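Local coordinates for CELL division inhibitor (Pyrococcus furiosus, PDB 1G3Q), which probably binds and hydrolyses ATP as a MinD-type cell division ATPase, here bound to ADP and magnesium, at residues S9-T14 with L148-K153; T141-S146 with F168-Y173; G134-L139 with G162-G167. All coordinates share one frame; numbering follows the deposited sequence.

Contact 1 of 3, residues S9-T14 with L148-K153. With ADP (adenosine-5'-diphosphate), chain C.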
loop_
_atom_site.group_PDB
_atom_site.type_symbol
_atom_site.label_atom_id
_atom_site.label_comp_id
_atom_site.label_asym_id
_atom_site.label_seq_id
_atom_site.Cartn_x
_atom_site.Cartn_y
_atom_site.Cartn_z
ATOM N N SER A 9 3.930 -7.170 2.600
ATOM C CA SER A 9 3.747 -8.560 2.207
ATOM C C SER A 9 5.045 -9.349 2.288
ATOM O O SER A 9 6.140 -8.778 2.324
ATOM C CB SER A 9 3.204 -8.650 0.783
ATOM O OG SER A 9 2.973 -10.002 0.430
ATOM N N GLY A 10 4.912 -10.671 2.316
ATOM C CA GLY A 10 6.076 -11.530 2.367
ATOM C C GLY A 10 6.591 -11.766 0.963
ATOM O O GLY A 10 7.760 -12.091 0.764
ATOM N N LYS A 11 5.714 -11.597 -0.019
ATOM C CA LYS A 11 6.085 -11.794 -1.415
ATOM C C LYS A 11 5.577 -10.664 -2.298
ATOM O O LYS A 11 4.641 -9.952 -1.939
ATOM C CB LYS A 11 5.519 -13.115 -1.940
ATOM C CG LYS A 11 6.052 -14.359 -1.250
ATOM C CD LYS A 11 5.484 -15.611 -1.909
ATOM C CE LYS A 11 6.067 -16.878 -1.311
ATOM N NZ LYS A 11 5.490 -18.086 -1.965
ATOM N N GLY A 12 6.205 -10.507 -3.459
ATOM C CA GLY A 12 5.788 -9.476 -4.388
ATOM C C GLY A 12 4.680 -10.019 -5.268
ATOM O O GLY A 12 4.474 -11.232 -5.327
ATOM N N GLY A 13 3.964 -9.126 -5.945
ATOM C CA GLY A 13 2.882 -9.545 -6.816
ATOM C C GLY A 13 1.639 -9.975 -6.061
ATOM O O GLY A 13 0.721 -10.548 -6.644
ATOM N N THR A 14 1.602 -9.689 -4.763
ATOM C CA THR A 14 0.468 -10.067 -3.927
ATOM C C THR A 14 -0.665 -9.042 -3.945
ATOM O O THR A 14 -1.805 -9.368 -3.610
ATOM C CB THR A 14 0.917 -10.297 -2.469
ATOM O OG1 THR A 14 1.701 -9.183 -2.027
ATOM C CG2 THR A 14 1.749 -11.571 -2.364
ATOM N N LEU A 148 1.253 -16.961 2.955
ATOM C CA LEU A 148 0.695 -16.656 4.266
ATOM C C LEU A 148 1.782 -16.687 5.339
ATOM O O LEU A 148 1.938 -15.732 6.102
ATOM C CB LEU A 148 -0.406 -17.658 4.625
ATOM C CG LEU A 148 -1.685 -17.635 3.786
ATOM C CD1 LEU A 148 -2.567 -18.812 4.168
ATOM C CD2 LEU A 148 -2.423 -16.320 4.002
ATOM N N THR A 149 2.533 -17.786 5.390
ATOM C CA THR A 149 3.596 -17.931 6.379
ATOM C C THR A 149 4.679 -16.867 6.216
ATOM O O THR A 149 5.182 -16.332 7.202
ATOM C CB THR A 149 4.241 -19.341 6.319
ATOM O OG1 THR A 149 4.747 -19.592 5.002
ATOM C CG2 THR A 149 3.216 -20.406 6.664
ATOM N N ASP A 150 5.036 -16.553 4.976
ATOM C CA ASP A 150 6.052 -15.536 4.732
ATOM C C ASP A 150 5.567 -14.173 5.215
ATOM O O ASP A 150 6.297 -13.450 5.894
ATOM C CB ASP A 150 6.394 -15.469 3.238
ATOM C CG ASP A 150 7.332 -16.581 2.808
ATOM O OD1 ASP A 150 7.550 -17.514 3.609
ATOM O OD2 ASP A 150 7.847 -16.525 1.670
ATOM N N THR A 151 4.329 -13.828 4.870
ATOM C CA THR A 151 3.757 -12.548 5.274
ATOM C C THR A 151 3.618 -12.495 6.792
ATOM O O THR A 151 3.808 -11.450 7.413
ATOM C CB THR A 151 2.377 -12.329 4.625
ATOM O OG1 THR A 151 2.510 -12.391 3.197
ATOM C CG2 THR A 151 1.814 -10.971 5.015
ATOM N N MET A 152 3.292 -13.637 7.386
ATOM C CA MET A 152 3.151 -13.729 8.832
ATOM C C MET A 152 4.471 -13.321 9.473
ATOM O O MET A 152 4.499 -12.534 10.418
ATOM C CB MET A 152 2.817 -15.163 9.231
ATOM C CG MET A 152 2.626 -15.374 10.718
ATOM S SD MET A 152 2.624 -17.132 11.108
ATOM C CE MET A 152 1.422 -17.734 9.898
ATOM N N LYS A 153 5.564 -13.863 8.944
ATOM C CA LYS A 153 6.895 -13.560 9.453
ATOM C C LYS A 153 7.177 -12.063 9.409
ATOM O O LYS A 153 7.762 -11.507 10.340
ATOM C CB LYS A 153 7.955 -14.313 8.645
ATOM C CG LYS A 153 7.916 -15.824 8.831
ATOM C CD LYS A 153 9.037 -16.502 8.058
ATOM C CE LYS A 153 9.035 -18.005 8.282
ATOM N NZ LYS A 153 10.116 -18.669 7.499
HETATM P PB ADP C . 2.501 -5.942 -5.817
HETATM O O1B ADP C . 3.728 -6.370 -6.456
HETATM O O2B ADP C . 2.277 -6.723 -4.590
HETATM O O3B ADP C . 2.360 -4.324 -5.489
HETATM P PA ADP C . 0.332 -5.431 -7.562
HETATM O O1A ADP C . 0.937 -4.641 -8.577
HETATM O O2A ADP C . -0.517 -4.681 -6.675
HETATM O O3A ADP C . 1.316 -6.263 -6.761
HETATM O "O5'" ADP C . -0.519 -6.443 -8.277
HETATM C "C5'" ADP C . 0.007 -7.397 -9.278
HETATM C "C4'" ADP C . -0.911 -7.548 -10.437
HETATM O "O4'" ADP C . -2.087 -8.335 -10.092
HETATM C "C3'" ADP C . -1.470 -6.267 -10.973
HETATM O "O3'" ADP C . -1.395 -6.248 -12.396
HETATM C "C2'" ADP C . -2.904 -6.205 -10.542
HETATM O "O2'" ADP C . -3.794 -5.538 -11.435
HETATM C "C1'" ADP C . -3.312 -7.606 -10.375
HETATM N N9 ADP C . -4.184 -7.851 -9.193
HETATM C C8 ADP C . -4.018 -7.593 -7.823
HETATM N N7 ADP C . -5.010 -7.947 -7.058
HETATM C C5 ADP C . -5.915 -8.482 -7.946
HETATM C C6 ADP C . -7.209 -9.050 -7.770
HETATM N N6 ADP C . -7.740 -9.128 -6.550
HETATM N N1 ADP C . -7.888 -9.512 -8.900
HETATM C C2 ADP C . -7.322 -9.419 -10.142
HETATM N N3 ADP C . -6.099 -8.893 -10.397
HETATM C C4 ADP C . -5.441 -8.439 -9.261
#

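Contact 2 of 3, residues T141-S146 with F168-Y173. With ADP (adenosine-5'-diphosphate), chain C.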
loop_
_atom_site.group_PDB
_atom_site.type_symbol
_atom_site.label_atom_id
_atom_site.label_comp_id
_atom_site.label_asym_id
_atom_site.label_seq_id
_atom_site.Cartn_x
_atom_site.Cartn_y
_atom_site.Cartn_z
ATOM N N THR A 141 -1.664 -10.561 1.553
ATOM C CA THR A 141 -1.243 -11.903 1.187
ATOM C C THR A 141 -2.225 -12.571 0.236
ATOM O O THR A 141 -3.356 -12.116 0.072
ATOM C CB THR A 141 -1.122 -12.795 2.437
ATOM O OG1 THR A 141 -0.640 -14.093 2.063
ATOM C CG2 THR A 141 -2.484 -12.946 3.105
ATOM N N ASN A 142 -1.776 -13.650 -0.393
ATOM C CA ASN A 142 -2.622 -14.414 -1.296
ATOM C C ASN A 142 -2.959 -15.714 -0.568
ATOM O O ASN A 142 -2.358 -16.019 0.461
ATOM C CB ASN A 142 -1.894 -14.695 -2.610
ATOM C CG ASN A 142 -1.549 -13.422 -3.363
ATOM O OD1 ASN A 142 -2.298 -12.443 -3.324
ATOM N ND2 ASN A 142 -0.420 -13.434 -4.063
ATOM N N PRO A 143 -3.930 -16.486 -1.082
ATOM C CA PRO A 143 -4.346 -17.753 -0.465
ATOM C C PRO A 143 -3.344 -18.913 -0.517
ATOM O O PRO A 143 -3.746 -20.075 -0.460
ATOM C CB PRO A 143 -5.641 -18.091 -1.209
ATOM C CG PRO A 143 -6.147 -16.751 -1.665
ATOM C CD PRO A 143 -4.880 -16.093 -2.136
ATOM N N GLU A 144 -2.053 -18.610 -0.626
ATOM C CA GLU A 144 -1.025 -19.652 -0.668
ATOM C C GLU A 144 -0.380 -19.780 0.706
ATOM O O GLU A 144 0.024 -18.782 1.297
ATOM C CB GLU A 144 0.059 -19.310 -1.691
ATOM C CG GLU A 144 -0.378 -19.371 -3.144
ATOM C CD GLU A 144 0.752 -19.014 -4.096
ATOM O OE1 GLU A 144 1.266 -17.876 -4.010
ATOM O OE2 GLU A 144 1.133 -19.870 -4.926
ATOM N N ILE A 145 -0.265 -21.007 1.208
ATOM C CA ILE A 145 0.325 -21.215 2.525
ATOM C C ILE A 145 1.703 -20.566 2.646
ATOM O O ILE A 145 2.004 -19.926 3.653
ATOM C CB ILE A 145 0.434 -22.728 2.871
ATOM C CG1 ILE A 145 0.916 -22.896 4.315
ATOM C CG2 ILE A 145 1.398 -23.424 1.917
ATOM C CD1 ILE A 145 0.024 -22.225 5.347
ATOM N N SER A 146 2.535 -20.721 1.620
ATOM C CA SER A 146 3.871 -20.137 1.644
ATOM C C SER A 146 3.795 -18.612 1.715
ATOM O O SER A 146 4.593 -17.967 2.396
ATOM C CB SER A 146 4.660 -20.565 0.402
ATOM O OG SER A 146 3.961 -20.234 -0.786
ATOM N N PHE A 168 -4.840 -8.435 8.325
ATOM C CA PHE A 168 -4.430 -8.748 6.966
ATOM C C PHE A 168 -5.565 -8.763 5.950
ATOM O O PHE A 168 -6.744 -8.838 6.303
ATOM C CB PHE A 168 -3.687 -10.092 6.937
ATOM C CG PHE A 168 -4.587 -11.302 7.009
ATOM C CD1 PHE A 168 -4.850 -12.057 5.868
ATOM C CD2 PHE A 168 -5.149 -11.703 8.219
ATOM C CE1 PHE A 168 -5.655 -13.195 5.929
ATOM C CE2 PHE A 168 -5.957 -12.840 8.292
ATOM C CZ PHE A 168 -6.210 -13.587 7.145
ATOM N N VAL A 169 -5.180 -8.673 4.682
ATOM C CA VAL A 169 -6.118 -8.695 3.572
ATOM C C VAL A 169 -5.816 -9.946 2.762
ATOM O O VAL A 169 -4.662 -10.201 2.411
ATOM C CB VAL A 169 -5.936 -7.463 2.650
ATOM C CG1 VAL A 169 -6.843 -7.584 1.429
ATOM C CG2 VAL A 169 -6.245 -6.183 3.419
ATOM N N LEU A 170 -6.845 -10.737 2.484
ATOM C CA LEU A 170 -6.671 -11.948 1.693
ATOM C C LEU A 170 -7.038 -11.552 0.272
ATOM O O LEU A 170 -8.211 -11.528 -0.092
ATOM C CB LEU A 170 -7.601 -13.058 2.188
ATOM C CG LEU A 170 -7.471 -14.418 1.496
ATOM C CD1 LEU A 170 -6.069 -14.977 1.714
ATOM C CD2 LEU A 170 -8.516 -15.373 2.062
ATOM N N ASN A 171 -6.026 -11.238 -0.526
ATOM C CA ASN A 171 -6.253 -10.806 -1.896
ATOM C C ASN A 171 -6.189 -11.923 -2.932
ATOM O O ASN A 171 -5.586 -12.976 -2.705
ATOM C CB ASN A 171 -5.253 -9.697 -2.247
ATOM C CG ASN A 171 -5.520 -9.078 -3.605
ATOM O OD1 ASN A 171 -6.671 -8.841 -3.973
ATOM N ND2 ASN A 171 -4.455 -8.798 -4.349
ATOM N N ARG A 172 -6.834 -11.677 -4.069
ATOM C CA ARG A 172 -6.872 -12.616 -5.180
ATOM C C ARG A 172 -7.519 -13.949 -4.809
ATOM O O ARG A 172 -7.107 -15.008 -5.283
ATOM C CB ARG A 172 -5.453 -12.832 -5.706
ATOM C CG ARG A 172 -4.666 -11.530 -5.782
ATOM C CD ARG A 172 -3.524 -11.592 -6.769
ATOM N NE ARG A 172 -3.994 -11.764 -8.142
ATOM C CZ ARG A 172 -3.208 -11.682 -9.209
ATOM N NH1 ARG A 172 -1.917 -11.424 -9.061
ATOM N NH2 ARG A 172 -3.708 -11.868 -10.423
ATOM N N TYR A 173 -8.543 -13.890 -3.964
ATOM C CA TYR A 173 -9.236 -15.101 -3.550
ATOM C C TYR A 173 -10.199 -15.560 -4.638
ATOM O O TYR A 173 -10.984 -14.770 -5.158
ATOM C CB TYR A 173 -10.011 -14.864 -2.253
ATOM C CG TYR A 173 -10.709 -16.107 -1.751
ATOM C CD1 TYR A 173 -9.977 -17.200 -1.287
ATOM C CD2 TYR A 173 -12.098 -16.208 -1.777
ATOM C CE1 TYR A 173 -10.614 -18.368 -0.863
ATOM C CE2 TYR A 173 -12.745 -17.372 -1.356
ATOM C CZ TYR A 173 -11.996 -18.447 -0.901
ATOM O OH TYR A 173 -12.629 -19.594 -0.486
HETATM P PB ADP C . 2.501 -5.942 -5.817
HETATM O O1B ADP C . 3.728 -6.370 -6.456
HETATM O O2B ADP C . 2.277 -6.723 -4.590
HETATM O O3B ADP C . 2.360 -4.324 -5.489
HETATM P PA ADP C . 0.332 -5.431 -7.562
HETATM O O1A ADP C . 0.937 -4.641 -8.577
HETATM O O2A ADP C . -0.517 -4.681 -6.675
HETATM O O3A ADP C . 1.316 -6.263 -6.761
HETATM O "O5'" ADP C . -0.519 -6.443 -8.277
HETATM C "C5'" ADP C . 0.007 -7.397 -9.278
HETATM C "C4'" ADP C . -0.911 -7.548 -10.437
HETATM O "O4'" ADP C . -2.087 -8.335 -10.092
HETATM C "C3'" ADP C . -1.470 -6.267 -10.973
HETATM O "O3'" ADP C . -1.395 -6.248 -12.396
HETATM C "C2'" ADP C . -2.904 -6.205 -10.542
HETATM O "O2'" ADP C . -3.794 -5.538 -11.435
HETATM C "C1'" ADP C . -3.312 -7.606 -10.375
HETATM N N9 ADP C . -4.184 -7.851 -9.193
HETATM C C8 ADP C . -4.018 -7.593 -7.823
HETATM N N7 ADP C . -5.010 -7.947 -7.058
HETATM C C5 ADP C . -5.915 -8.482 -7.946
HETATM C C6 ADP C . -7.209 -9.050 -7.770
HETATM N N6 ADP C . -7.740 -9.128 -6.550
HETATM N N1 ADP C . -7.888 -9.512 -8.900
HETATM C C2 ADP C . -7.322 -9.419 -10.142
HETATM N N3 ADP C . -6.099 -8.893 -10.397
HETATM C C4 ADP C . -5.441 -8.439 -9.261
#

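Contact 3 of 3, residues G134-L139 with G162-G167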
loop_
_atom_site.group_PDB
_atom_site.type_symbol
_atom_site.label_atom_id
_atom_site.label_comp_id
_atom_site.label_asym_id
_atom_site.label_seq_id
_atom_site.Cartn_x
_atom_site.Cartn_y
_atom_site.Cartn_z
ATOM N N GLY A 134 6.234 3.366 8.767
ATOM C CA GLY A 134 4.861 3.419 9.244
ATOM C C GLY A 134 4.699 3.144 10.732
ATOM O O GLY A 134 5.637 2.706 11.395
ATOM N N GLU A 135 3.502 3.409 11.252
ATOM C CA GLU A 135 3.185 3.193 12.665
ATOM C C GLU A 135 2.281 1.972 12.772
ATOM O O GLU A 135 2.232 1.305 13.806
ATOM C CB GLU A 135 2.426 4.392 13.236
ATOM C CG GLU A 135 3.053 5.738 12.968
ATOM C CD GLU A 135 2.094 6.879 13.268
ATOM O OE1 GLU A 135 0.965 6.880 12.716
ATOM O OE2 GLU A 135 2.469 7.776 14.049
ATOM N N GLU A 136 1.547 1.714 11.695
ATOM C CA GLU A 136 0.625 0.592 11.612
ATOM C C GLU A 136 0.975 -0.217 10.373
ATOM O O GLU A 136 1.583 0.304 9.435
ATOM C CB GLU A 136 -0.810 1.097 11.471
ATOM C CG GLU A 136 -1.284 2.007 12.586
ATOM C CD GLU A 136 -2.589 2.698 12.241
ATOM O OE1 GLU A 136 -3.495 2.026 11.707
ATOM O OE2 GLU A 136 -2.714 3.911 12.508
ATOM N N ALA A 137 0.570 -1.481 10.358
ATOM C CA ALA A 137 0.848 -2.342 9.222
ATOM C C ALA A 137 -0.377 -3.132 8.781
ATOM O O ALA A 137 -1.095 -3.711 9.601
ATOM C CB ALA A 137 1.992 -3.300 9.555
ATOM N N LEU A 138 -0.616 -3.134 7.475
ATOM C CA LEU A 138 -1.725 -3.881 6.902
ATOM C C LEU A 138 -1.071 -4.963 6.058
ATOM O O LEU A 138 -0.478 -4.676 5.019
ATOM C CB LEU A 138 -2.597 -2.982 6.018
ATOM C CG LEU A 138 -3.769 -3.684 5.320
ATOM C CD1 LEU A 138 -4.723 -4.249 6.365
ATOM C CD2 LEU A 138 -4.503 -2.702 4.413
ATOM N N LEU A 139 -1.168 -6.205 6.514
ATOM C CA LEU A 139 -0.563 -7.316 5.798
ATOM C C LEU A 139 -1.371 -7.692 4.565
ATOM O O LEU A 139 -2.595 -7.815 4.625
ATOM C CB LEU A 139 -0.441 -8.537 6.720
ATOM C CG LEU A 139 0.098 -8.305 8.137
ATOM C CD1 LEU A 139 0.259 -9.654 8.837
ATOM C CD2 LEU A 139 1.429 -7.578 8.088
ATOM N N GLY A 162 7.747 -2.475 16.782
ATOM C CA GLY A 162 6.906 -1.462 17.396
ATOM C C GLY A 162 5.644 -1.066 16.647
ATOM O O GLY A 162 4.845 -0.288 17.165
ATOM N N LEU A 163 5.451 -1.589 15.440
ATOM C CA LEU A 163 4.263 -1.250 14.662
ATOM C C LEU A 163 3.009 -1.996 15.101
ATOM O O LEU A 163 3.062 -3.174 15.459
ATOM C CB LEU A 163 4.489 -1.529 13.170
ATOM C CG LEU A 163 5.478 -0.667 12.383
ATOM C CD1 LEU A 163 6.907 -1.047 12.743
ATOM C CD2 LEU A 163 5.234 -0.872 10.888
ATOM N N ALA A 164 1.878 -1.298 15.056
ATOM C CA ALA A 164 0.594 -1.887 15.406
ATOM C C ALA A 164 0.104 -2.643 14.177
ATOM O O ALA A 164 -0.087 -2.050 13.109
ATOM C CB ALA A 164 -0.399 -0.793 15.780
ATOM N N ILE A 165 -0.085 -3.952 14.317
ATOM C CA ILE A 165 -0.544 -4.768 13.203
ATOM C C ILE A 165 -2.066 -4.762 13.158
ATOM O O ILE A 165 -2.730 -5.407 13.974
ATOM C CB ILE A 165 -0.050 -6.221 13.331
ATOM C CG1 ILE A 165 1.433 -6.240 13.718
ATOM C CG2 ILE A 165 -0.268 -6.956 12.015
ATOM C CD1 ILE A 165 2.351 -5.482 12.763
ATOM N N LEU A 166 -2.611 -4.026 12.196
ATOM C CA LEU A 166 -4.054 -3.898 12.029
ATOM C C LEU A 166 -4.729 -5.217 11.689
ATOM O O LEU A 166 -5.841 -5.494 12.143
ATOM C CB LEU A 166 -4.358 -2.887 10.924
ATOM C CG LEU A 166 -3.847 -1.461 11.120
ATOM C CD1 LEU A 166 -4.155 -0.633 9.879
ATOM C CD2 LEU A 166 -4.504 -0.849 12.344
ATOM N N GLY A 167 -4.050 -6.022 10.882
ATOM C CA GLY A 167 -4.598 -7.298 10.464
ATOM C C GLY A 167 -4.128 -7.579 9.051
ATOM O O GLY A 167 -3.126 -7.010 8.614
#

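Contact 1 of 3, residues S9-T14 with L148-K153
The carboxylate of Asp150 is the flat side-chain group here, and the aliphatic part of Lys11 meets it at one oxygen. CE of Lys11 lies 3.5 Å from OD2 of Asp150, well off the carboxylate plane, while the CB of Asp150 rests on the CA of Gly10. The two side chains cross at a slant. NZ of Lys11 stays 4.6 Å from OD2 of Asp150, too far for a salt bridge, though the opposite charges probably still attract. The lysine chain is fully extended, and NZ finds its polar partner in Ser146 OG at the start of the same helix.

The hydrogen bond across the contact runs from Gly10 N to OG1 of Thr151, 3.1 Å long and bent to 149° at the hydrogen. OG1 of Thr151 sits beside its own backbone N (chi1 -58°), where it also bonds to Cys147 O, one turn back. The hydroxyl thus accepts a hydrogen bond from the loop and donates one to the helix backbone. Gly10 fits because it has no side chain: a CB would lie 2.5 Å from Thr151 N, a clash.

The loop is the P-loop, in the deviant Walker A form of the MinD family. Gly13 N donates to O1B of ADP at 2.8 Å, and Thr14 N lies 3.0 Å from ADP O2B. Lys11 points away from these phosphates.

Residues 9-14 join strand 3-8 to helix 16-29. Ser9 OG is tied to Val140 O, on the neighbouring strand 136-141. Helix 145-160 packs on that strand too, through Thr151 against Leu139 and Thr141. Leu148 and Thr151 also touch Met189 of helix 182-189.

Contact 2 of 3, residues T141-S146 with F168-Y173
The adenine end of the nucleotide pocket is built here, where Thr141 and Asn171 link two parallel strands at their C-terminal ends. Thr141 N donates to Val169 O at 3.1 Å, and Asn171 N donates to Thr141 O at 2.9 Å. CG2 of Thr141 reaches the Phe168 ring at CD1, 3.7 Å away. OG1 of Thr141 turns instead to Asn142 O, in the carbonyl plane on a lone pair.

These strands, 136-141 and 164-173, are the two ends of a beta-alpha-beta crossover through helix 145-160. The first leaves the sheet after Thr141. CG of Pro143 touches CD1 of Leu170, at 3.8 Å, and meets the Tyr173 ring edge in plane at CD1.

The second strand carries on into the base site. The Asn171 amide pairs with the adenine through two bonds: ADP N6 donates to OD1 of Asn171 at 2.8 Å, and ND2 of Asn171 donates to ADP N7 at 2.9 Å. ND2 also bonds to Thr14 O of the P-loop, so the amide is fixed against turning over. Arg172 bends at chi3 (65°) and lays one guanidinium face against the nucleotide, with ADP C4 3.6 Å above its plane. NE of Arg172 forms a salt bridge with Glu199. With an alanine here, that side of the base and ribose would probably lose its cover and Glu199 its charged mate. NH1 of Arg172 approaches the ribose, 3.3 Å from ADP O4'.

Contact 3 of 3, residues G134-L139 with G162-G167
Glu136 and Leu166 cross at a slant, with OE1 of the carboxylate pointing at the two leucine methyls, which straddle its plane. OE1 of Glu136 is 3.1 Å from CD2 of Leu166, a tight fit. The same oxygen forms a salt bridge with Arg3, so its charge is probably balanced there although the oxygen rests on apolar carbon. Ala164 points to this face as well.

Ala137 and Ile165 point to the other face. CD1 of Ile165 reaches CB of Ala137 at 3.9 Å, while its CG2, on the other branch, lies 4.1 Å from CG of Leu139. CG1 stands beside the backbone N (chi1 -45°), which sends the two branches to different partners. Leu163 leans in at the start of the pair, its CG 3.5 Å from Gly134 O.

Four backbone bonds join the parallel strands, whose short axes cross at 34°. Ala137 uses both its N, to Ala164 O, and its O, from Leu166 N. Leu139 N then bonds to Gly167 O at 3.0 Å, one residue further along than a regular register would give. Leu166 is the extra residue, a beta bulge, and Gly167 follows with positive phi.

Strand 136-141 pairs on its other edge with strand 3-8. Helix 145-160 covers the face of Ala137 and Ile165 through Leu158. On the opposite face Leu166 touches Ile5, Leu194 and Leu236.

In the fold
All three contacts lie around one beta-alpha-beta unit. Contacts 2 and 3 hold strands 136-141 and 164-173 together at successive levels and meet where Val169 N approaches Leu139 O. Contact 1 sets helix 145-160 of this unit against the P-loop. Contact 2 is the most buried; contacts 1 and 3 are partly exposed. Contacts 1 and 2 both touch ADP, one at the phosphates and the other at the base and ribose, and Thr14 O with Asn171 ND2 joins them. Their chemistry is largely polar there. Contact 3, away from the nucleotide, relies on backbone pairing and apolar side chains, and buries the largest area of the three.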